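Local coordinates for A-type flavoprotein (Giardia intestinalis, PDB 2Q9U) that probably reduces oxygen at a mu-oxo-diiron centre, using electrons passed through flavin mononucleotide, as an O2-scavenging flavodiiron enzyme, at residues Q11-G16 / Y225-H230; P15-V20 / I166-D171; A344-A349 / P358-E363. All coordinates share one frame; numbering follows the deposited sequence.

Near the N terminus, strand 12-14 and strand 17-24 follow one another as neighbours in the first sheet of the beta-lactamase-like domain. From them two long loops close: interaction 2 when the chain comes back as 166-171, interaction 1 when it returns as 225-230. Interaction 2 (15-171) nests within the span of interaction 1 (11-230); their first segments overlap at Pro15 and Gly16. Their partners are adjacent strands of the second sheet, so together they tie sheet to sheet, and both lead to the diiron centre. Interaction 3 comes later, a short closure in the flavodoxin-like domain, its centre about 46 to 47 Å from the other two.

Interaction 1: residues Q11-G16 / Y225-H230; sequences QEMIPG and YILSAH. With FEO (mu-oxo-diiron), chain G.
Met13, where the chain turns a corner, and Ile14 both sit opposite Val17 in a classic beta bulge and face strand 225-228 across the interface between the two sheets, the CA atoms of Ile14 and Tyr225 lying 9.0 Å apart with no hydrogen bond between the segments. This is sheet-on-sheet packing in the beta-lactamase-like alpha-beta sandwich. Ile14 carries most of it. Its CG2 methyl sits over one face of the Tyr225 ring, 3.6 Å from the ring centroid and 15° off the ring normal, a CH-pi contact. The CD1 methyl reaches the same ring near its root, 3.8 Å from Tyr225 CD2. Chi1 of 51° tucks Ile14 CG1 between backbone N and carbonyl carbon, leaving both branches turned to the tyrosine.

Beside this pair, Met13 and Leu227 lie alongside one another, running in opposite senses. The methionine chain is bent at its last torsion, chi3 71°, and it is the terminal methyl CE that meets Leu227 CD2, at 4.0 Å. Tyr44 packs against both residues. The corner is also held from within: Gly16 N donates an almost straight bond of 2.7 Å to Glu12 OE2, which accepts it on its anti lone pair. Beyond the strand the chain runs on to the diiron site, where His230 NE2 binds FE1 at 2.1 Å.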
loop_
_atom_site.group_PDB
_atom_site.type_symbol
_atom_site.label_atom_id
_atom_site.label_comp_id
_atom_site.label_asym_id
_atom_site.label_seq_id
_atom_site.Cartn_x
_atom_site.Cartn_y
_atom_site.Cartn_z
ATOM N N GLN A 11 1.828 -9.810 34.870
ATOM C CA GLN A 11 2.736 -10.626 34.116
ATOM C C GLN A 11 4.106 -10.590 34.783
ATOM O O GLN A 11 4.995 -9.847 34.384
ATOM C CB GLN A 11 2.746 -10.178 32.633
ATOM C CG GLN A 11 1.381 -10.432 31.954
ATOM C CD GLN A 11 1.276 -9.889 30.540
ATOM O OE1 GLN A 11 2.171 -10.074 29.731
ATOM N NE2 GLN A 11 0.159 -9.229 30.238
ATOM N N GLU A 12 4.252 -11.417 35.821
ATOM C CA GLU A 12 5.511 -11.529 36.562
ATOM C C GLU A 12 6.513 -12.343 35.736
ATOM O O GLU A 12 6.339 -13.542 35.537
ATOM C CB GLU A 12 5.272 -12.144 37.957
ATOM C CG GLU A 12 6.381 -11.822 38.981
ATOM C CD GLU A 12 6.120 -12.434 40.360
ATOM O OE1 GLU A 12 5.088 -13.110 40.519
ATOM O OE2 GLU A 12 6.949 -12.223 41.282
ATOM N N MET A 13 7.556 -11.690 35.243
ATOM C CA MET A 13 8.500 -12.346 34.346
ATOM C C MET A 13 9.555 -13.135 35.096
ATOM O O MET A 13 9.890 -14.274 34.720
ATOM C CB MET A 13 9.108 -11.335 33.419
ATOM C CG MET A 13 8.170 -11.168 32.195
ATOM S SD MET A 13 8.806 -9.962 31.120
ATOM C CE MET A 13 10.253 -10.724 30.379
ATOM N N ILE A 14 10.022 -12.526 36.174
ATOM C CA ILE A 14 10.919 -13.172 37.123
ATOM C C ILE A 14 10.473 -12.693 38.508
ATOM O O ILE A 14 9.723 -11.717 38.597
ATOM C CB ILE A 14 12.412 -12.837 36.830
ATOM C CG1 ILE A 14 12.633 -11.337 36.702
ATOM C CG2 ILE A 14 12.890 -13.541 35.543
ATOM C CD1 ILE A 14 13.993 -10.934 36.213
ATOM N N PRO A 15 10.904 -13.383 39.589
ATOM C CA PRO A 15 10.381 -12.998 40.911
ATOM C C PRO A 15 10.478 -11.499 41.188
ATOM O O PRO A 15 11.561 -10.924 41.141
ATOM C CB PRO A 15 11.235 -13.812 41.886
ATOM C CG PRO A 15 11.529 -15.097 41.084
ATOM C CD PRO A 15 11.827 -14.538 39.683
ATOM N N GLY A 16 9.308 -10.903 41.381
ATOM C CA GLY A 16 9.157 -9.502 41.756
ATOM C C GLY A 16 9.339 -8.499 40.615
ATOM O O GLY A 16 9.388 -7.306 40.879
ATOM N N TYR A 225 19.450 -12.316 32.849
ATOM C CA TYR A 225 18.274 -11.869 32.088
ATOM C C TYR A 225 18.525 -10.552 31.382
ATOM O O TYR A 225 19.045 -9.604 31.997
ATOM C CB TYR A 225 17.068 -11.654 33.036
ATOM C CG TYR A 225 16.703 -12.889 33.841
ATOM C CD1 TYR A 225 16.123 -13.987 33.211
ATOM C CD2 TYR A 225 16.984 -12.975 35.223
ATOM C CE1 TYR A 225 15.782 -15.147 33.933
ATOM C CE2 TYR A 225 16.624 -14.142 35.980
ATOM C CZ TYR A 225 16.034 -15.217 35.309
ATOM O OH TYR A 225 15.681 -16.360 35.992
ATOM N N ILE A 226 18.144 -10.467 30.102
ATOM C CA ILE A 226 18.160 -9.171 29.432
ATOM C C ILE A 226 16.728 -8.793 29.073
ATOM O O ILE A 226 16.089 -9.437 28.213
ATOM C CB ILE A 226 19.063 -9.151 28.177
ATOM C CG1 ILE A 226 20.507 -9.534 28.540
ATOM C CG2 ILE A 226 19.032 -7.756 27.539
ATOM C CD1 ILE A 226 21.391 -9.806 27.277
ATOM N N LEU A 227 16.207 -7.805 29.785
ATOM C CA LEU A 227 14.842 -7.340 29.551
ATOM C C LEU A 227 14.915 -6.096 28.677
ATOM O O LEU A 227 15.355 -5.032 29.099
ATOM C CB LEU A 227 14.108 -7.055 30.868
ATOM C CG LEU A 227 14.040 -8.138 31.962
ATOM C CD1 LEU A 227 12.978 -7.781 33.004
ATOM C CD2 LEU A 227 13.906 -9.578 31.505
ATOM N N SER A 228 14.507 -6.257 27.426
ATOM C CA SER A 228 14.621 -5.201 26.437
ATOM C C SER A 228 13.339 -4.354 26.414
ATOM O O SER A 228 12.317 -4.794 26.884
ATOM C CB SER A 228 14.834 -5.829 25.047
ATOM O OG SER A 228 14.943 -4.800 24.066
ATOM N N ALA A 229 13.412 -3.166 25.827
ATOM C CA ALA A 229 12.238 -2.274 25.697
ATOM C C ALA A 229 11.425 -2.488 24.397
ATOM O O ALA A 229 10.365 -1.898 24.233
ATOM C CB ALA A 229 12.647 -0.801 25.859
ATOM N N HIS A 230 11.896 -3.361 23.510
ATOM C CA HIS A 230 11.123 -3.749 22.310
ATOM C C HIS A 230 11.090 -5.267 22.139
ATOM O O HIS A 230 12.147 -5.925 22.175
ATOM C CB HIS A 230 11.723 -3.149 21.038
ATOM C CG HIS A 230 11.598 -1.662 20.939
ATOM N ND1 HIS A 230 10.392 -1.017 20.799
ATOM C CD2 HIS A 230 12.546 -0.696 20.930
ATOM C CE1 HIS A 230 10.602 0.290 20.732
ATOM N NE2 HIS A 230 11.902 0.505 20.809
HETATM FE FE1 FEO G . 12.906 2.356 21.018
HETATM FE FE2 FEO G . 15.438 4.651 20.504
HETATM O O FEO G . 13.561 4.082 21.111
#

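Interaction 2: residues P15-V20 / I166-D171; sequences PGVYWV and ILFSND. With FEO (mu-oxo-diiron), chain G.
Val17 meets Ile166 and Phe168 through purely apolar contacts; no hydrogen bond links the two segments, as expected where two sheets pack face to face in the beta-lactamase-like fold. The methyls of the valine divide the work. CG2 and the end of Ile166 come tip to tip, with Val17 CG2 3.9 Å from Ile166 CD1. CG1, set anti to the backbone N by a chi1 of -176°, goes instead to the aromatic side chain, which it approaches obliquely. It stands at the ring edge, near the ring plane, and Val17 CG1 is 4.2 Å from Phe168 CE1 and equally far from CZ. Within the strand, Ile166 lies against the same ring from another direction: its CG2 is 3.7 Å above one face, displaced toward the rim. The phenyl therefore has a methyl at its edge and another over a face.

Metal coordination is found at the far end of segment 166-171. The Asp171 carboxylate bridges the two irons, Asp171 OD1 to FE1 and OD2 to FE2, each at 2.0 Å. His90, His230 and Asp89 join it on FE1, and His85, His152 and Glu87 on FE2. Just before it, a weak hydrogen bond runs from Asp171 N to Asn170 OD1, and Asn170 ND2 is hydrogen-bonded to Asp55 OD2.

The contact is buried between its neighbours: Leu227 of strand 225-228 touches both Val17 and Phe168, Ile46 of strand 39-46 packs on Phe168, and helix 62-72 meets strand 17-24 through Tyr18, Trp19 and Val20.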
loop_
_atom_site.group_PDB
_atom_site.type_symbol
_atom_site.label_atom_id
_atom_site.label_comp_id
_atom_site.label_asym_id
_atom_site.label_seq_id
_atom_site.Cartn_x
_atom_site.Cartn_y
_atom_site.Cartn_z
ATOM N N PRO A 15 10.904 -13.383 39.589
ATOM C CA PRO A 15 10.381 -12.998 40.911
ATOM C C PRO A 15 10.478 -11.499 41.188
ATOM O O PRO A 15 11.561 -10.924 41.141
ATOM C CB PRO A 15 11.235 -13.812 41.886
ATOM C CG PRO A 15 11.529 -15.097 41.084
ATOM C CD PRO A 15 11.827 -14.538 39.683
ATOM N N GLY A 16 9.308 -10.903 41.381
ATOM C CA GLY A 16 9.157 -9.502 41.756
ATOM C C GLY A 16 9.339 -8.499 40.615
ATOM O O GLY A 16 9.388 -7.306 40.879
ATOM N N VAL A 17 9.459 -8.973 39.361
ATOM C CA VAL A 17 9.644 -8.071 38.188
ATOM C C VAL A 17 8.529 -8.352 37.187
ATOM O O VAL A 17 8.392 -9.475 36.701
ATOM C CB VAL A 17 11.065 -8.157 37.536
ATOM C CG1 VAL A 17 11.237 -7.134 36.387
ATOM C CG2 VAL A 17 12.212 -7.967 38.590
ATOM N N TYR A 18 7.708 -7.337 36.933
ATOM C CA TYR A 18 6.487 -7.484 36.154
ATOM C C TYR A 18 6.572 -6.691 34.867
ATOM O O TYR A 18 7.042 -5.546 34.874
ATOM C CB TYR A 18 5.279 -7.000 36.955
ATOM C CG TYR A 18 4.987 -7.803 38.209
ATOM C CD1 TYR A 18 5.778 -7.672 39.346
ATOM C CD2 TYR A 18 3.912 -8.677 38.253
ATOM C CE1 TYR A 18 5.504 -8.423 40.518
ATOM C CE2 TYR A 18 3.625 -9.436 39.422
ATOM C CZ TYR A 18 4.425 -9.283 40.542
ATOM O OH TYR A 18 4.174 -10.002 41.697
ATOM N N TRP A 19 6.091 -7.291 33.783
ATOM C CA TRP A 19 5.929 -6.564 32.519
ATOM C C TRP A 19 4.701 -5.697 32.603
ATOM O O TRP A 19 3.581 -6.184 32.843
ATOM C CB TRP A 19 5.845 -7.542 31.351
ATOM C CG TRP A 19 5.699 -6.934 30.012
ATOM C CD1 TRP A 19 6.709 -6.526 29.179
ATOM C CD2 TRP A 19 4.472 -6.672 29.321
ATOM N NE1 TRP A 19 6.183 -6.034 28.012
ATOM C CE2 TRP A 19 4.813 -6.109 28.071
ATOM C CE3 TRP A 19 3.118 -6.877 29.634
ATOM C CZ2 TRP A 19 3.850 -5.753 27.118
ATOM C CZ3 TRP A 19 2.143 -6.507 28.693
ATOM C CH2 TRP A 19 2.522 -5.954 27.448
ATOM N N VAL A 20 4.902 -4.393 32.418
ATOM C CA VAL A 20 3.787 -3.445 32.430
ATOM C C VAL A 20 3.815 -2.570 31.135
ATOM O O VAL A 20 3.364 -1.436 31.134
ATOM C CB VAL A 20 3.789 -2.576 33.702
ATOM C CG1 VAL A 20 3.476 -3.443 34.971
ATOM C CG2 VAL A 20 5.097 -1.762 33.835
ATOM N N ILE A 166 19.923 -8.803 36.362
ATOM C CA ILE A 166 19.063 -8.315 35.271
ATOM C C ILE A 166 19.681 -7.116 34.588
ATOM O O ILE A 166 20.046 -6.130 35.240
ATOM C CB ILE A 166 17.694 -7.836 35.777
ATOM C CG1 ILE A 166 16.972 -8.896 36.612
ATOM C CG2 ILE A 166 16.789 -7.434 34.588
ATOM C CD1 ILE A 166 15.957 -8.262 37.574
ATOM N N LEU A 167 19.744 -7.163 33.264
ATOM C CA LEU A 167 20.096 -5.990 32.500
ATOM C C LEU A 167 18.816 -5.456 31.844
ATOM O O LEU A 167 18.205 -6.139 30.995
ATOM C CB LEU A 167 21.140 -6.346 31.433
ATOM C CG LEU A 167 21.621 -5.158 30.594
ATOM C CD1 LEU A 167 22.412 -4.154 31.437
ATOM C CD2 LEU A 167 22.439 -5.582 29.356
ATOM N N PHE A 168 18.402 -4.261 32.223
ATOM C CA PHE A 168 17.289 -3.589 31.516
ATOM C C PHE A 168 17.943 -2.816 30.380
ATOM O O PHE A 168 18.566 -1.759 30.600
ATOM C CB PHE A 168 16.545 -2.640 32.462
ATOM C CG PHE A 168 15.845 -3.340 33.598
ATOM C CD1 PHE A 168 14.572 -3.889 33.422
ATOM C CD2 PHE A 168 16.441 -3.421 34.853
ATOM C CE1 PHE A 168 13.909 -4.540 34.475
ATOM C CE2 PHE A 168 15.790 -4.050 35.906
ATOM C CZ PHE A 168 14.527 -4.614 35.728
ATOM N N SER A 169 17.869 -3.365 29.174
ATOM C CA SER A 169 18.725 -2.855 28.099
ATOM C C SER A 169 18.056 -1.806 27.212
ATOM O O SER A 169 18.670 -1.311 26.286
ATOM C CB SER A 169 19.226 -4.022 27.231
ATOM O OG SER A 169 18.116 -4.756 26.736
ATOM N N ASN A 170 16.785 -1.523 27.467
ATOM C CA ASN A 170 16.044 -0.524 26.677
ATOM C C ASN A 170 16.076 -0.943 25.177
ATOM O O ASN A 170 15.742 -2.094 24.879
ATOM C CB ASN A 170 16.602 0.892 26.983
ATOM C CG ASN A 170 15.790 2.005 26.357
ATOM O OD1 ASN A 170 16.237 2.650 25.413
ATOM N ND2 ASN A 170 14.593 2.230 26.875
ATOM N N ASP A 171 16.470 -0.064 24.258
ATOM C CA ASP A 171 16.500 -0.389 22.835
ATOM C C ASP A 171 17.458 -1.553 22.575
ATOM O O ASP A 171 17.244 -2.395 21.663
ATOM C CB ASP A 171 16.957 0.810 21.995
ATOM C CG ASP A 171 15.820 1.799 21.660
ATOM O OD1 ASP A 171 14.604 1.447 21.656
ATOM O OD2 ASP A 171 16.183 2.952 21.373
HETATM FE FE1 FEO G . 12.906 2.356 21.018
HETATM FE FE2 FEO G . 15.438 4.651 20.504
HETATM O O FEO G . 13.561 4.082 21.111
#

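Interaction 3: residues A344-A349 / P358-E363; sequences AFAFGA and PDIVAE. With FMN (flavin mononucleotide), chain F.
Ala346 lies against Ile360 and Val361 where helix 356-367 packs on strand 344-350 of the parallel flavodoxin-like sheet, the helix of the beta-alpha-beta unit that goes on to strand 378-381. Ala344 opens the strand and packs on Val311 of the neighbouring strand 310-314. Phe345 then points away from this helix to the other side of the sheet, where it packs on Leu277 of helix 269-283. Ala346 turns toward helix 356-367 and makes the whole side-chain contact with one methyl. Its small side chain allows a close approach, with the CA atoms of Ala346 and Val361 6.4 Å apart.

Two branched side chains of successive helical residues receive that methyl. Ala346 CB lies 3.6 Å from Ile360 CG2 and 4.0 Å from Val361 CG2. In Ile360 the touching branch is the one anti to the backbone N, while the longer branch, CG1 and CD1, takes the position beside that N (chi1 -69°). Val361 works the other way: with chi1 at 160°, CG1 is the anti methyl and CG2, beside the N, does the touching. Ile360 also packs on Phe313 of strand 310-314, so the helix rests on two adjacent strands.

Phe347 again points away, onto Thr270 and Ala274 of helix 269-283. Gly348 follows with an extended backbone (phi 165°) that glycine readily adopts. The strand then brings Ala349 to the flavin mononucleotide: Ala349 N is hydrogen-bonded to Thr270 OG1, which also bonds the FMN, and Ala349 CB comes within 3.4 Å of FMN O5'.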
loop_
_atom_site.group_PDB
_atom_site.type_symbol
_atom_site.label_atom_id
_atom_site.label_comp_id
_atom_site.label_asym_id
_atom_site.label_seq_id
_atom_site.Cartn_x
_atom_site.Cartn_y
_atom_site.Cartn_z
ATOM N N ALA A 344 31.496 -4.188 -3.956
ATOM C CA ALA A 344 30.228 -3.640 -4.460
ATOM C C ALA A 344 30.300 -3.401 -5.972
ATOM O O ALA A 344 31.275 -2.804 -6.470
ATOM C CB ALA A 344 29.852 -2.327 -3.721
ATOM N N PHE A 345 29.264 -3.861 -6.680
ATOM C CA PHE A 345 29.217 -3.846 -8.140
ATOM C C PHE A 345 27.978 -3.041 -8.566
ATOM O O PHE A 345 27.011 -2.927 -7.794
ATOM C CB PHE A 345 29.139 -5.288 -8.655
ATOM C CG PHE A 345 29.282 -5.426 -10.136
ATOM C CD1 PHE A 345 30.520 -5.173 -10.759
ATOM C CD2 PHE A 345 28.210 -5.827 -10.913
ATOM C CE1 PHE A 345 30.678 -5.310 -12.150
ATOM C CE2 PHE A 345 28.338 -5.969 -12.311
ATOM C CZ PHE A 345 29.576 -5.705 -12.932
ATOM N N ALA A 346 28.032 -2.443 -9.755
ATOM C CA ALA A 346 26.885 -1.679 -10.271
ATOM C C ALA A 346 26.640 -2.008 -11.731
ATOM O O ALA A 346 27.579 -2.287 -12.465
ATOM C CB ALA A 346 27.092 -0.161 -10.075
ATOM N N PHE A 347 25.373 -1.987 -12.156
ATOM C CA PHE A 347 25.062 -2.219 -13.567
ATOM C C PHE A 347 23.725 -1.577 -13.916
ATOM O O PHE A 347 23.015 -1.147 -13.027
ATOM C CB PHE A 347 25.049 -3.724 -13.905
ATOM C CG PHE A 347 24.065 -4.532 -13.089
ATOM C CD1 PHE A 347 24.401 -4.981 -11.801
ATOM C CD2 PHE A 347 22.804 -4.845 -13.600
ATOM C CE1 PHE A 347 23.488 -5.712 -11.033
ATOM C CE2 PHE A 347 21.870 -5.592 -12.822
ATOM C CZ PHE A 347 22.235 -6.044 -11.551
ATOM N N GLY A 348 23.389 -1.508 -15.201
ATOM C CA GLY A 348 22.101 -0.938 -15.569
ATOM C C GLY A 348 21.990 -0.588 -17.025
ATOM O O GLY A 348 22.998 -0.385 -17.696
ATOM N N ALA A 349 20.751 -0.528 -17.492
ATOM C CA ALA A 349 20.433 -0.131 -18.868
ATOM C C ALA A 349 20.453 1.378 -19.046
ATOM O O ALA A 349 20.354 2.134 -18.089
ATOM C CB ALA A 349 19.060 -0.705 -19.253
ATOM N N PRO A 358 27.419 5.341 -13.511
ATOM C CA PRO A 358 28.383 6.279 -12.927
ATOM C C PRO A 358 27.951 6.905 -11.608
ATOM O O PRO A 358 28.789 7.017 -10.699
ATOM C CB PRO A 358 28.520 7.362 -14.032
ATOM C CG PRO A 358 28.335 6.547 -15.292
ATOM C CD PRO A 358 27.176 5.652 -14.937
ATOM N N ASP A 359 26.681 7.326 -11.501
ATOM C CA ASP A 359 26.171 7.916 -10.265
ATOM C C ASP A 359 26.125 6.877 -9.137
ATOM O O ASP A 359 26.477 7.192 -8.010
ATOM C CB ASP A 359 24.772 8.526 -10.430
ATOM C CG ASP A 359 24.788 9.850 -11.187
ATOM O OD1 ASP A 359 25.885 10.374 -11.485
ATOM O OD2 ASP A 359 23.692 10.366 -11.473
ATOM N N ILE A 360 25.732 5.644 -9.449
ATOM C CA ILE A 360 25.733 4.580 -8.432
ATOM C C ILE A 360 27.171 4.265 -7.962
ATOM O O ILE A 360 27.442 4.170 -6.765
ATOM C CB ILE A 360 25.071 3.315 -8.947
ATOM C CG1 ILE A 360 23.561 3.541 -9.125
ATOM C CG2 ILE A 360 25.326 2.186 -7.970
ATOM C CD1 ILE A 360 22.869 2.388 -9.915
ATOM N N VAL A 361 28.085 4.128 -8.911
ATOM C CA VAL A 361 29.507 3.878 -8.593
ATOM C C VAL A 361 30.071 4.971 -7.667
ATOM O O VAL A 361 30.718 4.663 -6.658
ATOM C CB VAL A 361 30.378 3.735 -9.885
ATOM C CG1 VAL A 361 31.902 3.983 -9.600
ATOM C CG2 VAL A 361 30.155 2.338 -10.589
ATOM N N ALA A 362 29.822 6.235 -7.998
ATOM C CA ALA A 362 30.337 7.345 -7.195
ATOM C C ALA A 362 29.760 7.288 -5.779
ATOM O O ALA A 362 30.481 7.483 -4.779
ATOM C CB ALA A 362 30.024 8.684 -7.860
ATOM N N GLU A 363 28.453 6.986 -5.687
ATOM C CA GLU A 363 27.821 6.920 -4.386
ATOM C C GLU A 363 28.352 5.731 -3.584
ATOM O O GLU A 363 28.635 5.865 -2.390
ATOM C CB GLU A 363 26.283 6.908 -4.531
ATOM C CG GLU A 363 25.523 6.712 -3.219
ATOM C CD GLU A 363 25.724 7.794 -2.175
ATOM O OE1 GLU A 363 26.097 8.938 -2.508
ATOM O OE2 GLU A 363 25.460 7.488 -0.984
HETATM N N1 FMN F . 17.855 6.908 -20.934
HETATM C C2 FMN F . 18.928 7.744 -20.842
HETATM O O2 FMN F . 20.019 7.396 -21.324
HETATM N N3 FMN F . 18.787 8.982 -20.245
HETATM C C4 FMN F . 17.581 9.384 -19.694
HETATM O O4 FMN F . 17.564 10.436 -19.058
HETATM C C4A FMN F . 16.472 8.522 -19.773
HETATM N N5 FMN F . 15.224 8.875 -19.272
HETATM C C5A FMN F . 14.163 7.983 -19.395
HETATM C C6 FMN F . 12.901 8.323 -18.894
HETATM C C7 FMN F . 11.818 7.434 -19.001
HETATM C C7M FMN F . 10.447 7.935 -18.630
HETATM C C8 FMN F . 11.986 6.197 -19.622
HETATM C C8M FMN F . 10.881 5.171 -19.663
HETATM C C9 FMN F . 13.241 5.857 -20.127
HETATM C C9A FMN F . 14.332 6.740 -20.018
HETATM N N10 FMN F . 15.586 6.390 -20.515
HETATM C C10 FMN F . 16.633 7.282 -20.415
HETATM C "C1'" FMN F . 15.831 5.074 -21.192
HETATM C "C2'" FMN F . 15.942 3.920 -20.199
HETATM O "O2'" FMN F . 17.110 4.012 -19.387
HETATM C "C3'" FMN F . 15.854 2.646 -21.044
HETATM O "O3'" FMN F . 14.498 2.502 -21.439
HETATM C "C4'" FMN F . 16.282 1.379 -20.334
HETATM O "O4'" FMN F . 16.399 0.328 -21.284
HETATM C "C5'" FMN F . 15.274 0.953 -19.274
HETATM O "O5'" FMN F . 15.831 -0.097 -18.503
HETATM P P FMN F . 14.848 -1.156 -17.836
HETATM O O1P FMN F . 15.676 -1.881 -16.790
HETATM O O2P FMN F . 13.712 -0.391 -17.221
HETATM O O3P FMN F . 14.306 -2.136 -18.863
#